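Local coordinates for protein mosquitocidal toxin (Bacillus sphaericus, PDB 2CB4) that probably transfers ADP-ribose from NAD to target proteins of mosquito larvae, this chain being the catalytic domain of the longer toxin, at residues Arg130-His144 / Asp258-Leu272. The protein carries 1 engineered substitution. Residues are numbered along the deposited sequence; the frame is centred on the assembly and turned at random.
Sequences RYNNLGLEITPWTPH and DMFAPNGEIPNNNLL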
ATOM      1  N   ARG A 130     -45.087  15.341  19.338  1.00 32.75           N
ATOM      2  CA  ARG A 130     -46.292  16.141  19.177  1.00 32.70           C
ATOM      3  C   ARG A 130     -47.402  15.724  20.117  1.00 37.64           C
ATOM      4  O   ARG A 130     -47.637  14.535  20.343  1.00 36.81           O
ATOM      5  CB  ARG A 130     -46.797  16.060  17.750  1.00 31.14           C
ATOM      6  CG  ARG A 130     -45.925  16.732  16.742  1.00 33.14           C
ATOM      7  CD  ARG A 130     -46.491  16.422  15.374  1.00 39.07           C
ATOM      8  NE  ARG A 130     -47.544  17.363  15.032  1.00 39.10           N
ATOM      9  CZ  ARG A 130     -48.792  17.050  14.688  1.00 46.72           C
ATOM     10  NH1 ARG A 130     -49.220  15.801  14.591  1.00 31.46           N
ATOM     11  NH2 ARG A 130     -49.625  18.029  14.399  1.00 31.87           N
ATOM     12  N   TYR A 131     -48.095  16.723  20.656  1.00 35.77           N
ATOM     13  CA  TYR A 131     -49.177  16.481  21.613  1.00 35.17           C
ATOM     14  C   TYR A 131     -50.417  17.245  21.250  1.00 40.67           C
ATOM     15  O   TYR A 131     -50.337  18.295  20.621  1.00 39.57           O
ATOM     16  CB  TYR A 131     -48.697  16.885  23.020  1.00 34.28           C
ATOM     17  CG  TYR A 131     -47.558  16.013  23.482  1.00 33.35           C
ATOM     18  CD1 TYR A 131     -47.811  14.791  24.123  1.00 35.74           C
ATOM     19  CD2 TYR A 131     -46.246  16.342  23.188  1.00 32.70           C
ATOM     20  CE1 TYR A 131     -46.774  13.947  24.488  1.00 36.26           C
ATOM     21  CE2 TYR A 131     -45.186  15.500  23.560  1.00 33.35           C
ATOM     22  CZ  TYR A 131     -45.465  14.304  24.185  1.00 40.16           C
ATOM     23  OH  TYR A 131     -44.441  13.481  24.562  1.00 42.00           O
ATOM     24  N   ASN A 132     -51.575  16.717  21.629  1.00 40.24           N
ATOM     25  CA  ASN A 132     -52.822  17.457  21.382  1.00 41.03           C
ATOM     26  C   ASN A 132     -53.052  18.413  22.581  1.00 50.40           C
ATOM     27  O   ASN A 132     -52.177  18.576  23.454  1.00 49.32           O
ATOM     28  CB  ASN A 132     -54.035  16.545  21.099  1.00 32.48           C
ATOM     29  CG  ASN A 132     -54.465  15.760  22.288  1.00 48.91           C
ATOM     30  OD1 ASN A 132     -53.974  15.961  23.404  1.00 45.24           O
ATOM     31  ND2 ASN A 132     -55.342  14.791  22.056  1.00 40.90           N
ATOM     32  N   ASN A 133     -54.210  19.091  22.637  1.00 54.13           N
ATOM     33  CA  ASN A 133     -54.443  20.042  23.763  1.00 55.07           C
ATOM     34  C   ASN A 133     -54.596  19.415  25.155  1.00 55.67           C
ATOM     35  O   ASN A 133     -54.246  20.020  26.190  1.00 52.71           O
ATOM     36  CB  ASN A 133     -55.452  21.152  23.402  1.00 59.92           C
ATOM     37  CG  ASN A 133     -54.870  22.104  22.356  1.00102.68           C
ATOM     38  OD1 ASN A 133     -53.643  22.230  22.240  1.00100.07           O
ATOM     39  ND2 ASN A 133     -55.757  22.751  21.579  1.00 97.93           N
ATOM     40  N   LEU A 134     -55.006  18.152  25.153  1.00 51.73           N
ATOM     41  CA  LEU A 134     -55.140  17.422  26.397  1.00 51.52           C
ATOM     42  C   LEU A 134     -53.782  16.907  26.835  1.00 54.52           C
ATOM     43  O   LEU A 134     -53.692  16.185  27.836  1.00 54.71           O
ATOM     44  CB  LEU A 134     -56.049  16.219  26.193  1.00 52.14           C
ATOM     45  CG  LEU A 134     -57.456  16.562  25.716  1.00 58.15           C
ATOM     46  CD1 LEU A 134     -58.248  15.280  25.474  1.00 58.81           C
ATOM     47  CD2 LEU A 134     -58.118  17.387  26.787  1.00 60.17           C
ATOM     48  N   GLY A 135     -52.737  17.226  26.062  1.00 49.79           N
ATOM     49  CA  GLY A 135     -51.370  16.767  26.375  1.00 48.41           C
ATOM     50  C   GLY A 135     -51.120  15.279  26.045  1.00 49.86           C
ATOM     51  O   GLY A 135     -50.196  14.657  26.581  1.00 50.38           O
ATOM     52  N   LEU A 136     -51.962  14.715  25.187  1.00 43.67           N
ATOM     53  CA  LEU A 136     -51.826  13.327  24.751  1.00 42.68           C
ATOM     54  C   LEU A 136     -51.001  13.324  23.445  1.00 42.93           C
ATOM     55  O   LEU A 136     -51.157  14.223  22.596  1.00 42.24           O
ATOM     56  CB  LEU A 136     -53.206  12.727  24.470  1.00 43.04           C
ATOM     57  CG  LEU A 136     -54.151  12.609  25.672  1.00 47.64           C
ATOM     58  CD1 LEU A 136     -55.432  11.886  25.282  1.00 47.71           C
ATOM     59  CD2 LEU A 136     -53.462  11.873  26.776  1.00 47.19           C
ATOM     60  N   GLU A 137     -50.135  12.326  23.287  1.00 36.72           N
ATOM     61  CA  GLU A 137     -49.289  12.226  22.094  1.00 34.58           C
ATOM     62  C   GLU A 137     -50.041  11.915  20.810  1.00 36.12           C
ATOM     63  O   GLU A 137     -50.890  11.006  20.758  1.00 35.85           O
ATOM     64  CB  GLU A 137     -48.151  11.208  22.277  1.00 35.21           C
ATOM     65  CG  GLU A 137     -47.019  11.421  21.297  1.00 40.89           C
ATOM     66  CD  GLU A 137     -45.851  10.465  21.459  1.00 50.55           C
ATOM     67  OE1 GLU A 137     -45.945   9.499  22.234  1.00 44.13           O
ATOM     68  OE2 GLU A 137     -44.836  10.676  20.774  1.00 39.16           O
ATOM     69  N   ILE A 138     -49.698  12.661  19.764  1.00 31.04           N
ATOM     70  CA  ILE A 138     -50.276  12.451  18.437  1.00 31.11           C
ATOM     71  C   ILE A 138     -49.121  12.164  17.447  1.00 35.60           C
ATOM     72  O   ILE A 138     -47.949  12.291  17.793  1.00 34.14           O
ATOM     73  CB  ILE A 138     -51.167  13.647  17.971  1.00 33.37           C
ATOM     74  CG1 ILE A 138     -50.367  14.948  17.972  1.00 32.98           C
ATOM     75  CG2 ILE A 138     -52.409  13.762  18.870  1.00 31.91           C
ATOM     76  CD1 ILE A 138     -51.129  16.119  17.369  1.00 29.59           C
ATOM     77  N   THR A 139     -49.459  11.736  16.233  1.00 32.41           N
ATOM     78  CA  THR A 139     -48.467  11.383  15.228  1.00 30.96           C
ATOM     79  C   THR A 139     -47.401  12.458  14.987  1.00 34.28           C
ATOM     80  O   THR A 139     -47.728  13.603  14.679  1.00 33.76           O
ATOM     81  CB  THR A 139     -49.158  10.991  13.917  1.00 34.26           C
ATOM     82  OG1 THR A 139     -50.249  10.120  14.225  1.00 30.44           O
ATOM     83  CG2 THR A 139     -48.187  10.264  12.972  1.00 31.07           C
ATOM     84  N   PRO A 140     -46.114  12.092  15.098  1.00 28.62           N
ATOM     85  CA  PRO A 140     -45.063  13.070  14.845  1.00 26.44           C
ATOM     86  C   PRO A 140     -44.778  13.095  13.343  1.00 27.62           C
ATOM     87  O   PRO A 140     -45.375  12.339  12.569  1.00 26.38           O
ATOM     88  CB  PRO A 140     -43.854  12.473  15.595  1.00 27.69           C
ATOM     89  CG  PRO A 140     -44.058  10.999  15.511  1.00 31.80           C
ATOM     90  CD  PRO A 140     -45.561  10.778  15.507  1.00 27.97           C
ATOM     91  N   TRP A 141     -43.863  13.963  12.938  1.00 23.57           N
ATOM     92  CA  TRP A 141     -43.385  13.989  11.567  1.00 23.88           C
ATOM     93  C   TRP A 141     -42.802  12.543  11.426  1.00 29.92           C
ATOM     94  O   TRP A 141     -42.068  12.059  12.309  1.00 27.71           O
ATOM     95  CB  TRP A 141     -42.268  15.037  11.430  1.00 22.47           C
ATOM     96  CG  TRP A 141     -41.662  15.096  10.051  1.00 23.86           C
ATOM     97  CD1 TRP A 141     -41.989  15.971   9.050  1.00 26.69           C
ATOM     98  CD2 TRP A 141     -40.614  14.242   9.520  1.00 23.65           C
ATOM     99  NE1 TRP A 141     -41.213  15.716   7.931  1.00 25.93           N
ATOM    100  CE2 TRP A 141     -40.353  14.679   8.199  1.00 26.41           C
ATOM    101  CE3 TRP A 141     -39.821  13.195  10.065  1.00 24.23           C
ATOM    102  CZ2 TRP A 141     -39.385  14.072   7.389  1.00 24.76           C
ATOM    103  CZ3 TRP A 141     -38.858  12.596   9.257  1.00 24.21           C
ATOM    104  CH2 TRP A 141     -38.668  13.017   7.923  1.00 24.62           C
ATOM    105  N   THR A 142     -43.194  11.841  10.361  1.00 27.33           N
ATOM    106  CA  THR A 142     -42.807  10.457  10.130  1.00 25.75           C
ATOM    107  C   THR A 142     -42.230  10.302   8.717  1.00 30.47           C
ATOM    108  O   THR A 142     -42.726  10.923   7.774  1.00 30.86           O
ATOM    109  CB  THR A 142     -44.067   9.582  10.273  1.00 28.37           C
ATOM    110  OG1 THR A 142     -44.622   9.764  11.576  1.00 28.53           O
ATOM    111  CG2 THR A 142     -43.786   8.095  10.039  1.00 22.24           C
ATOM    112  N   PRO A 143     -41.190   9.469   8.562  1.00 25.66           N
ATOM    113  CA  PRO A 143     -40.595   9.260   7.237  1.00 23.78           C
ATOM    114  C   PRO A 143     -41.568   8.538   6.304  1.00 27.27           C
ATOM    115  O   PRO A 143     -42.364   7.709   6.734  1.00 26.91           O
ATOM    116  CB  PRO A 143     -39.366   8.369   7.526  1.00 24.59           C
ATOM    117  CG  PRO A 143     -39.126   8.428   8.960  1.00 28.57           C
ATOM    118  CD  PRO A 143     -40.392   8.843   9.639  1.00 24.78           C
ATOM    119  N   HIS A 144     -41.491   8.824   5.010  1.00 24.08           N
ATOM    120  CA  HIS A 144     -42.370   8.150   4.046  1.00 23.06           C
ATOM    121  C   HIS A 144     -42.157   6.637   4.036  1.00 28.21           C
ATOM    122  O   HIS A 144     -43.067   5.884   3.744  1.00 27.92           O
ATOM    123  CB  HIS A 144     -42.110   8.692   2.618  1.00 23.41           C
ATOM    124  CG  HIS A 144     -42.623  10.074   2.406  1.00 26.78           C
ATOM    125  ND1 HIS A 144     -41.943  11.022   1.663  1.00 28.31           N
ATOM    126  CD2 HIS A 144     -43.758  10.677   2.845  1.00 26.85           C
ATOM    127  CE1 HIS A 144     -42.649  12.137   1.640  1.00 26.67           C
ATOM    128  NE2 HIS A 144     -43.758  11.949   2.339  1.00 26.75           N
ATOM    129  N   ASP A 258     -33.837   9.212   6.207  1.00 25.19           N
ATOM    130  CA  ASP A 258     -35.162   9.251   6.807  1.00 24.47           C
ATOM    131  C   ASP A 258     -35.460  10.428   7.740  1.00 28.34           C
ATOM    132  O   ASP A 258     -36.473  10.438   8.407  1.00 28.79           O
ATOM    133  CB  ASP A 258     -35.451   7.923   7.500  1.00 26.35           C
ATOM    134  CG  ASP A 258     -35.735   6.813   6.495  1.00 31.29           C
ATOM    135  OD1 ASP A 258     -36.510   7.069   5.527  1.00 29.70           O
ATOM    136  OD2 ASP A 258     -35.098   5.748   6.619  1.00 33.39           O
HETATM  137  N   MSE A 259     -34.568  11.415   7.764  1.00 23.68           N
HETATM  138  CA  MSE A 259     -34.741  12.610   8.576  1.00 21.20           C
HETATM  139  C   MSE A 259     -34.658  13.899   7.720  1.00 29.71           C
HETATM  140  O   MSE A 259     -34.584  14.985   8.260  1.00 32.37           O
HETATM  141  CB  MSE A 259     -33.776  12.692   9.782  1.00 19.41           C
HETATM  142  CG  MSE A 259     -34.198  11.852  10.988  1.00 17.35           C
HETATM  143 SE   MSE A 259     -35.888  12.188  11.774  1.00 13.89          SE
HETATM  144  CE  MSE A 259     -35.246  13.736  12.574  1.00 12.60           C
ATOM    145  N   PHE A 260     -34.645  13.757   6.395  1.00 25.85           N
ATOM    146  CA  PHE A 260     -34.579  14.885   5.467  1.00 24.54           C
ATOM    147  C   PHE A 260     -36.044  15.265   5.241  1.00 29.95           C
ATOM    148  O   PHE A 260     -36.883  14.398   4.983  1.00 28.13           O
ATOM    149  CB  PHE A 260     -33.923  14.442   4.149  1.00 26.03           C
ATOM    150  CG  PHE A 260     -33.798  15.551   3.132  1.00 26.39           C
ATOM    151  CD1 PHE A 260     -33.481  16.855   3.546  1.00 28.88           C
ATOM    152  CD2 PHE A 260     -34.007  15.300   1.780  1.00 26.89           C
ATOM    153  CE1 PHE A 260     -33.379  17.890   2.621  1.00 29.46           C
ATOM    154  CE2 PHE A 260     -33.904  16.323   0.831  1.00 29.89           C
ATOM    155  CZ  PHE A 260     -33.592  17.623   1.249  1.00 28.79           C
ATOM    156  N   ALA A 261     -36.363  16.553   5.365  1.00 28.85           N
ATOM    157  CA  ALA A 261     -37.753  17.007   5.254  1.00 28.26           C
ATOM    158  C   ALA A 261     -38.644  16.476   4.138  1.00 31.43           C
ATOM    159  O   ALA A 261     -39.744  15.995   4.415  1.00 32.47           O
ATOM    160  CB  ALA A 261     -37.880  18.516   5.442  1.00 28.75           C
ATOM    161  N   PRO A 262     -38.192  16.548   2.886  1.00 27.54           N
ATOM    162  CA  PRO A 262     -38.994  16.030   1.764  1.00 26.20           C
ATOM    163  C   PRO A 262     -39.202  14.489   1.843  1.00 29.77           C
ATOM    164  O   PRO A 262     -40.067  13.938   1.138  1.00 28.73           O
ATOM    165  CB  PRO A 262     -38.153  16.385   0.521  1.00 27.37           C
ATOM    166  CG  PRO A 262     -37.171  17.380   0.943  1.00 31.47           C
ATOM    167  CD  PRO A 262     -36.966  17.234   2.425  1.00 27.87           C
ATOM    168  N   ASN A 263     -38.410  13.809   2.689  1.00 25.41           N
ATOM    169  CA  ASN A 263     -38.489  12.353   2.853  1.00 24.98           C
ATOM    170  C   ASN A 263     -39.490  11.873   3.882  1.00 29.59           C
ATOM    171  O   ASN A 263     -39.513  10.680   4.243  1.00 27.91           O
ATOM    172  CB  ASN A 263     -37.104  11.740   3.110  1.00 22.99           C
ATOM    173  CG  ASN A 263     -36.180  11.922   1.933  1.00 31.38           C
ATOM    174  OD1 ASN A 263     -36.581  12.425   0.887  1.00 24.67           O
ATOM    175  ND2 ASN A 263     -34.945  11.529   2.093  1.00 23.34           N
ATOM    176  N   GLY A 264     -40.338  12.795   4.341  1.00 27.14           N
ATOM    177  CA  GLY A 264     -41.378  12.448   5.312  1.00 26.85           C
ATOM    178  C   GLY A 264     -42.406  13.565   5.416  1.00 31.14           C
ATOM    179  O   GLY A 264     -42.384  14.523   4.645  1.00 30.97           O
ATOM    180  N   GLU A 265     -43.283  13.466   6.413  1.00 27.02           N
ATOM    181  CA  GLU A 265     -44.302  14.501   6.646  1.00 25.32           C
ATOM    182  C   GLU A 265     -45.094  14.148   7.898  1.00 30.79           C
ATOM    183  O   GLU A 265     -44.947  13.062   8.431  1.00 28.72           O
ATOM    184  CB  GLU A 265     -45.288  14.520   5.465  1.00 25.13           C
ATOM    185  CG  GLU A 265     -46.192  13.296   5.485  1.00 28.80           C
ATOM    186  CD  GLU A 265     -46.857  13.010   4.158  1.00 51.09           C
ATOM    187  OE1 GLU A 265     -46.199  13.133   3.086  1.00 51.89           O
ATOM    188  OE2 GLU A 265     -48.056  12.670   4.193  1.00 45.09           O
ATOM    189  N   ILE A 266     -45.964  15.056   8.345  1.00 30.58           N
ATOM    190  CA  ILE A 266     -46.834  14.768   9.491  1.00 30.66           C
ATOM    191  C   ILE A 266     -48.059  14.148   8.834  1.00 35.87           C
ATOM    192  O   ILE A 266     -48.795  14.810   8.131  1.00 36.29           O
ATOM    193  CB  ILE A 266     -47.204  16.038  10.282  1.00 32.90           C
ATOM    194  CG1 ILE A 266     -45.909  16.654  10.828  1.00 33.53           C
ATOM    195  CG2 ILE A 266     -48.182  15.675  11.416  1.00 31.64           C
ATOM    196  CD1 ILE A 266     -46.075  17.884  11.653  1.00 33.33           C
ATOM    197  N   PRO A 267     -48.235  12.853   8.989  1.00 32.89           N
ATOM    198  CA  PRO A 267     -49.343  12.203   8.286  1.00 32.57           C
ATOM    199  C   PRO A 267     -50.759  12.571   8.750  1.00 39.67           C
ATOM    200  O   PRO A 267     -51.702  12.554   7.956  1.00 39.78           O
ATOM    201  CB  PRO A 267     -49.063  10.699   8.485  1.00 32.88           C
ATOM    202  CG  PRO A 267     -48.194  10.619   9.675  1.00 36.20           C
ATOM    203  CD  PRO A 267     -47.441  11.901   9.796  1.00 31.89           C
ATOM    204  N   ASN A 268     -50.913  12.845  10.041  1.00 36.25           N
ATOM    205  CA  ASN A 268     -52.206  13.160  10.600  1.00 34.80           C
ATOM    206  C   ASN A 268     -52.004  13.612  12.039  1.00 40.35           C
ATOM    207  O   ASN A 268     -50.868  13.764  12.502  1.00 41.23           O
ATOM    208  CB  ASN A 268     -53.089  11.911  10.546  1.00 30.59           C
ATOM    209  CG  ASN A 268     -52.445  10.702  11.224  1.00 45.73           C
ATOM    210  OD1 ASN A 268     -52.111  10.739  12.407  1.00 37.46           O
ATOM    211  ND2 ASN A 268     -52.263   9.632  10.461  1.00 32.87           N
ATOM    212  N   ASN A 269     -53.103  13.836  12.747  1.00 37.24           N
ATOM    213  CA  ASN A 269     -53.049  14.270  14.140  1.00 36.63           C
ATOM    214  C   ASN A 269     -53.731  13.276  15.033  1.00 41.25           C
ATOM    215  O   ASN A 269     -54.235  13.627  16.096  1.00 42.47           O
ATOM    216  CB  ASN A 269     -53.737  15.607  14.318  1.00 32.59           C
ATOM    217  CG  ASN A 269     -53.056  16.718  13.563  1.00 52.70           C
ATOM    218  OD1 ASN A 269     -51.836  16.770  13.445  1.00 47.97           O
ATOM    219  ND2 ASN A 269     -53.846  17.646  13.088  1.00 47.59           N
ATOM    220  N   ASN A 270     -53.758  12.032  14.600  1.00 36.80           N
ATOM    221  CA  ASN A 270     -54.378  10.987  15.381  1.00 36.53           C
ATOM    222  C   ASN A 270     -53.572  10.670  16.618  1.00 42.70           C
ATOM    223  O   ASN A 270     -52.360  10.937  16.687  1.00 43.03           O
ATOM    224  CB  ASN A 270     -54.551   9.731  14.535  1.00 34.86           C
ATOM    225  CG  ASN A 270     -55.406   9.979  13.318  1.00 52.25           C
ATOM    226  OD1 ASN A 270     -56.110  10.995  13.230  1.00 50.74           O
ATOM    227  ND2 ASN A 270     -55.321   9.087  12.352  1.00 40.86           N
ATOM    228  N   LEU A 271     -54.250  10.099  17.604  1.00 40.09           N
ATOM    229  CA  LEU A 271     -53.591   9.731  18.828  1.00 40.42           C
ATOM    230  C   LEU A 271     -52.646   8.568  18.547  1.00 45.63           C
ATOM    231  O   LEU A 271     -52.982   7.608  17.829  1.00 45.32           O
ATOM    232  CB  LEU A 271     -54.608   9.344  19.901  1.00 40.45           C
ATOM    233  CG  LEU A 271     -55.511  10.446  20.485  1.00 44.63           C
ATOM    234  CD1 LEU A 271     -56.596   9.748  21.315  1.00 43.54           C
ATOM    235  CD2 LEU A 271     -54.729  11.442  21.350  1.00 44.77           C
ATOM    236  N   LEU A 272     -51.463   8.667  19.127  1.00 42.54           N
ATOM    237  CA  LEU A 272     -50.461   7.651  18.971  1.00 42.90           C
ATOM    238  C   LEU A 272     -50.687   6.675  20.093  1.00 51.07           C
ATOM    239  O   LEU A 272     -49.853   6.523  20.968  1.00 51.45           O
ATOM    240  CB  LEU A 272     -49.079   8.291  19.082  1.00 42.52           C
ATOM    241  CG  LEU A 272     -47.976   7.538  18.369  1.00 45.74           C
ATOM    242  CD1 LEU A 272     -48.271   7.405  16.866  1.00 44.63           C
ATOM    243  CD2 LEU A 272     -46.684   8.247  18.652  1.00 47.89           C
TER
HETATM  244  O   HOH W   1     -41.783  17.585   5.684  1.00 36.02           O
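Thr142 and Glu265 form an antiparallel hydrogen-bonded pair, with Thr142 N to Glu265 O and Glu265 N to Thr142 O both 2.9 Å, and Ile138 makes a separate single bridge with Leu271, flanked by bonds from Leu272 N to Glu137 O and Thr139 N to Asn270 O. Beside the pair, His144 N donates to Asn263 O. Gly264 CA makes a CH-pi contact, 3.7 Å from the centroid of the His144 ring and nearly on the ring normal. In the ring plane, His144 NE2 donates to Glu265 OE1 at 2.8 Å, meeting it from above the carboxylate plane. His144 ND1 is hydrogen-bonded to Asn211 OD1 of the second subunit, so both ring nitrogens are held. With chi1 at 177°, Trp141 swings its indole away from its own backbone N and across Gly264 and Glu265. Glu265 N lies over one indole face; Asp258 O is at the edge, 3.3 Å from Trp141 CZ3. A water links Trp141 NE1 to Ala261 O. Strands 142-143 and 264-265 make a two-stranded sheet beside the mixed sheet of this ADP-ribosyltransferase domain. At the other end, Arg130 NH2 (2.7 Å) and NH1 (3.0 Å) converge on Asn269 OD1, near the guanidinium plane. NH1 uses a lone pair; NH2 comes from above the carbonyl plane. NH1 also donates to Thr139 O, and Ile266 CG2 lies over one guanidinium face, toward its rim. Thr139 OG1 donates to Asn268 OD1. That same oxygen accepts from Asn270 N, closing an Asx turn. Leu272 CD2 packs against Glu137 CD, whose carboxylate forms a salt bridge with Arg77.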